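Acetylcholine-binding protein (Bulinus truncatus, PDB 2BJ0) probably binds acetylcholine as a soluble pentameric relative of the extracellular ligand-binding domain of nicotinic receptors. Local coordinates at residues G132-I137 against E195-F200. Sequence-based numbering, arbitrary orientation.
Sequences GATCRI and EITFAF
Strands 133-141 and 190-202 pair antiparallel in the immunoglobulin-like sandwich of the ligand-binding domain, and Cys135, which closes the Cys-loop disulfide with Cys122, lies on this ladder. Ala133 with Phe200, Cys135 with Phe198 and Ile137 with Ile196 each exchange two backbone hydrogen bonds; Cys135 N to Phe198 O, 2.8 Å with 168° at the hydrogen, is nearly straight. On the face carrying Cys135, Ile137, Phe198 and Phe200, Cys135 CB sits over one face of the Phe198 ring, 4.0 Å from its centroid and 24° off the normal, a CH-pi contact. Ile137 CD1 meets the edge of that ring at CE1 (3.7 Å). With chi1 at -59°, Cys135 SG swings beside its own backbone N and reaches the Phe200 edge at CE1, 3.7 Å away. A leucine in place of Phe198 would probably leave Cys135 CB without its aromatic face and open a gap beside Ile137 CD1. On the face of Thr134, Arg136 and Thr197, the Glu195 side-chain end comes in, OE2 3.1 Å from Arg136 CD but 4.5 Å from NE, too far for a salt bridge. Strand 170-183 flanks strand 190-202, hydrogen-bonding Thr197 through Thr176, while Ile36 and Val48 of strands 25-40 and 45-57 pack against Phe198.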
loop_
_atom_site.group_PDB
_atom_site.type_symbol
_atom_site.label_atom_id
_atom_site.label_comp_id
_atom_site.label_asym_id
_atom_site.label_seq_id
_atom_site.Cartn_x
_atom_site.Cartn_y
_atom_site.Cartn_z
ATOM N N GLY A 132 -30.226 7.549 -21.747
ATOM C CA GLY A 132 -29.134 6.976 -20.957
ATOM C C GLY A 132 -29.348 7.097 -19.459
ATOM O O GLY A 132 -30.448 7.389 -19.015
ATOM N N ALA A 133 -28.292 6.865 -18.682
ATOM C CA ALA A 133 -28.355 7.030 -17.232
ATOM C C ALA A 133 -27.658 8.323 -16.786
ATOM O O ALA A 133 -26.650 8.710 -17.358
ATOM C CB ALA A 133 -27.756 5.828 -16.554
ATOM N N THR A 134 -28.224 8.986 -15.775
ATOM C CA THR A 134 -27.658 10.192 -15.185
ATOM C C THR A 134 -26.935 9.887 -13.875
ATOM O O THR A 134 -27.516 9.298 -12.944
ATOM C CB THR A 134 -28.739 11.266 -14.962
ATOM O OG1 THR A 134 -29.218 11.721 -16.230
ATOM C CG2 THR A 134 -28.113 12.527 -14.395
ATOM N N CYS A 135 -25.670 10.309 -13.806
ATOM C CA CYS A 135 -24.842 10.084 -12.644
ATOM C C CYS A 135 -24.313 11.381 -12.098
ATOM O O CYS A 135 -24.134 12.340 -12.841
ATOM C CB CYS A 135 -23.709 9.131 -13.004
ATOM S SG CYS A 135 -24.456 7.597 -13.578
ATOM N N ARG A 136 -24.082 11.401 -10.792
ATOM C CA ARG A 136 -23.596 12.581 -10.096
ATOM C C ARG A 136 -22.323 12.269 -9.304
ATOM O O ARG A 136 -22.237 11.225 -8.652
ATOM C CB ARG A 136 -24.688 13.127 -9.174
ATOM C CG ARG A 136 -25.686 14.061 -9.910
ATOM C CD ARG A 136 -27.105 14.150 -9.302
ATOM N NE ARG A 136 -27.998 13.093 -9.793
ATOM C CZ ARG A 136 -28.985 13.268 -10.678
ATOM N NH1 ARG A 136 -29.240 14.479 -11.183
ATOM N NH2 ARG A 136 -29.730 12.231 -11.050
ATOM N N ILE A 137 -21.336 13.165 -9.375
ATOM C CA ILE A 137 -20.149 13.058 -8.526
ATOM C C ILE A 137 -20.017 14.318 -7.667
ATOM O O ILE A 137 -20.012 15.432 -8.193
ATOM C CB ILE A 137 -18.878 12.846 -9.390
ATOM C CG1 ILE A 137 -18.917 11.512 -10.114
ATOM C CG2 ILE A 137 -17.616 12.956 -8.521
ATOM C CD1 ILE A 137 -17.979 11.479 -11.336
ATOM N N GLU A 195 -20.735 19.699 -7.717
ATOM C CA GLU A 195 -21.374 18.475 -8.123
ATOM C C GLU A 195 -21.302 18.318 -9.631
ATOM O O GLU A 195 -21.837 19.158 -10.374
ATOM C CB GLU A 195 -22.821 18.485 -7.650
ATOM C CG GLU A 195 -23.611 17.256 -8.080
ATOM C CD GLU A 195 -24.657 16.840 -7.050
ATOM O OE1 GLU A 195 -24.516 17.203 -5.844
ATOM O OE2 GLU A 195 -25.622 16.138 -7.451
ATOM N N ILE A 196 -20.666 17.239 -10.081
ATOM C CA ILE A 196 -20.658 16.902 -11.490
ATOM C C ILE A 196 -21.853 16.024 -11.835
ATOM O O ILE A 196 -22.090 15.021 -11.181
ATOM C CB ILE A 196 -19.348 16.196 -11.902
ATOM C CG1 ILE A 196 -18.143 17.068 -11.566
ATOM C CG2 ILE A 196 -19.353 15.898 -13.384
ATOM C CD1 ILE A 196 -16.855 16.285 -11.560
ATOM N N THR A 197 -22.601 16.412 -12.861
ATOM C CA THR A 197 -23.710 15.619 -13.349
ATOM C C THR A 197 -23.424 15.253 -14.807
ATOM O O THR A 197 -23.089 16.117 -15.609
ATOM C CB THR A 197 -25.036 16.423 -13.219
ATOM O OG1 THR A 197 -25.295 16.676 -11.826
ATOM C CG2 THR A 197 -26.205 15.571 -13.634
ATOM N N PHE A 198 -23.501 13.968 -15.130
ATOM C CA PHE A 198 -23.323 13.542 -16.493
ATOM C C PHE A 198 -24.350 12.487 -16.869
ATOM O O PHE A 198 -24.917 11.814 -15.997
ATOM C CB PHE A 198 -21.863 13.123 -16.791
ATOM C CG PHE A 198 -21.398 11.899 -16.037
ATOM C CD1 PHE A 198 -20.877 12.013 -14.756
ATOM C CD2 PHE A 198 -21.470 10.640 -16.627
ATOM C CE1 PHE A 198 -20.443 10.865 -14.070
ATOM C CE2 PHE A 198 -21.035 9.475 -15.935
ATOM C CZ PHE A 198 -20.534 9.605 -14.674
ATOM N N ALA A 199 -24.645 12.410 -18.167
ATOM C CA ALA A 199 -25.490 11.382 -18.715
ATOM C C ALA A 199 -24.677 10.572 -19.697
ATOM O O ALA A 199 -23.928 11.122 -20.478
ATOM C CB ALA A 199 -26.694 12.012 -19.433
ATOM N N PHE A 200 -24.825 9.257 -19.653
ATOM C CA PHE A 200 -24.125 8.382 -20.575
ATOM C C PHE A 200 -24.974 7.162 -20.931
ATOM O O PHE A 200 -25.882 6.806 -20.197
ATOM C CB PHE A 200 -22.768 7.949 -19.970
ATOM C CG PHE A 200 -22.862 6.839 -18.940
ATOM C CD1 PHE A 200 -23.337 7.093 -17.663
ATOM C CD2 PHE A 200 -22.421 5.555 -19.247
ATOM C CE1 PHE A 200 -23.414 6.070 -16.726
ATOM C CE2 PHE A 200 -22.480 4.536 -18.317
ATOM C CZ PHE A 200 -22.978 4.788 -17.061
#